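Local coordinates for V-type ATP synthase alpha chain (Thermoplasma volcanium, PDB 4O1S), which is an intein carried by a V-type ATPase A subunit, a protein-splicing element with the mostly beta Hint fold, at residues A[81-84]-A[85-89]. Sequence-based numbering, arbitrary orientation.
Sequences IETI and GGRSV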
loop_
_atom_site.group_PDB
_atom_site.type_symbol
_atom_site.label_atom_id
_atom_site.label_comp_id
_atom_site.label_asym_id
_atom_site.label_seq_id
_atom_site.Cartn_x
_atom_site.Cartn_y
_atom_site.Cartn_z
ATOM N N ILE A 81 -5.044 -3.217 -10.329
ATOM C CA ILE A 81 -3.902 -3.272 -11.231
ATOM C C ILE A 81 -3.283 -4.656 -11.252
ATOM O O ILE A 81 -3.034 -5.274 -10.208
ATOM C CB ILE A 81 -2.820 -2.304 -10.770
ATOM C CG1 ILE A 81 -3.403 -0.898 -10.673
ATOM C CG2 ILE A 81 -1.613 -2.354 -11.704
ATOM C CD1 ILE A 81 -2.639 0.003 -9.751
ATOM N N GLU A 82 -3.011 -5.134 -12.450
ATOM C CA GLU A 82 -2.384 -6.424 -12.603
ATOM C C GLU A 82 -1.213 -6.318 -13.576
ATOM O O GLU A 82 -1.323 -5.696 -14.649
ATOM C CB GLU A 82 -3.413 -7.376 -13.140
ATOM C CG GLU A 82 -3.269 -8.750 -12.680
ATOM C CD GLU A 82 -4.593 -9.400 -12.767
ATOM O OE1 GLU A 82 -4.687 -10.440 -13.453
ATOM O OE2 GLU A 82 -5.551 -8.827 -12.185
ATOM N N THR A 83 -0.093 -6.923 -13.204
ATOM C CA THR A 83 1.121 -6.854 -14.021
ATOM C C THR A 83 1.344 -8.151 -14.771
ATOM O O THR A 83 0.771 -9.188 -14.440
ATOM C CB THR A 83 2.356 -6.615 -13.163
ATOM O OG1 THR A 83 2.521 -7.715 -12.258
ATOM C CG2 THR A 83 2.213 -5.332 -12.367
ATOM N N ILE A 84 2.201 -8.098 -15.773
ATOM C CA ILE A 84 2.513 -9.299 -16.527
ATOM C C ILE A 84 3.087 -10.337 -15.592
ATOM O O ILE A 84 2.775 -11.513 -15.701
ATOM C CB ILE A 84 3.534 -9.005 -17.602
ATOM C CG1 ILE A 84 3.022 -7.859 -18.467
ATOM C CG2 ILE A 84 3.810 -10.249 -18.406
ATOM C CD1 ILE A 84 3.473 -7.910 -19.853
ATOM N N GLY A 85 3.906 -9.882 -14.651
ATOM C CA GLY A 85 4.520 -10.765 -13.688
ATOM C C GLY A 85 3.619 -11.324 -12.603
ATOM O O GLY A 85 4.111 -11.940 -11.643
ATOM N N GLY A 86 2.312 -11.100 -12.720
ATOM C CA GLY A 86 1.356 -11.667 -11.769
ATOM C C GLY A 86 1.230 -10.904 -10.472
ATOM O O GLY A 86 0.836 -11.451 -9.466
ATOM N N ARG A 87 1.587 -9.628 -10.493
ATOM C CA ARG A 87 1.470 -8.802 -9.308
ATOM C C ARG A 87 0.179 -8.005 -9.362
ATOM O O ARG A 87 -0.273 -7.615 -10.445
ATOM C CB ARG A 87 2.647 -7.842 -9.217
ATOM C CG ARG A 87 3.970 -8.541 -9.093
ATOM C CD ARG A 87 5.080 -7.555 -8.886
ATOM N NE ARG A 87 6.256 -8.258 -8.422
ATOM C CZ ARG A 87 7.106 -8.876 -9.227
ATOM N NH1 ARG A 87 6.928 -8.854 -10.544
ATOM N NH2 ARG A 87 8.141 -9.511 -8.709
ATOM N N SER A 88 -0.415 -7.761 -8.198
ATOM C CA SER A 88 -1.687 -7.045 -8.142
ATOM C C SER A 88 -1.889 -6.230 -6.867
ATOM O O SER A 88 -1.387 -6.573 -5.786
ATOM C CB SER A 88 -2.853 -8.004 -8.332
ATOM O OG SER A 88 -3.016 -8.794 -7.175
ATOM N N VAL A 89 -2.621 -5.135 -7.015
ATOM C CA VAL A 89 -3.104 -4.391 -5.868
ATOM C C VAL A 89 -4.326 -3.575 -6.323
ATOM O O VAL A 89 -4.399 -3.129 -7.472
ATOM C CB VAL A 89 -1.993 -3.519 -5.270
ATOM C CG1 VAL A 89 -1.587 -2.425 -6.255
ATOM C CG2 VAL A 89 -2.413 -2.936 -3.916
#
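Strands 77-83 and 88-91 meet here in a beta hairpin at one edge of a four-stranded antiparallel sheet of the intein splicing domain, and Thr83 and Arg87 touch where the strands part into the turn. The hairpin illustrates a turn closed by both backbone and side-chain hydrogen bonds. Ile81 and Val89 form a hydrogen-bonded pair, with Ile81 N 2.9 Å from Val89 O and Val89 N returning the bond to Ile81 O; Glu82 and Ser88 make the next, non-hydrogen-bonded pair. Thr83 N then bonds to Arg87 O at 2.9 Å. A type I turn runs from Thr83 to Gly86, whose positive phi (81°) suits glycine, and Gly86 N reaches Thr83 O from well above the carbonyl plane. The carboxylate of Asp132, on the adjoining strand 129-141, receives Gly85 N at OD1, while OD2 pairs with Thr83 OG1 and forms a salt bridge with Arg87 NH1; Arg87 NE bonds to Gly163 O. With chi1 at 62°, the Thr83 hydroxyl sits between its own N and carbonyl carbon, turned to the returning chain, where OG1 accepts a bond from Arg87 N at 2.8 Å.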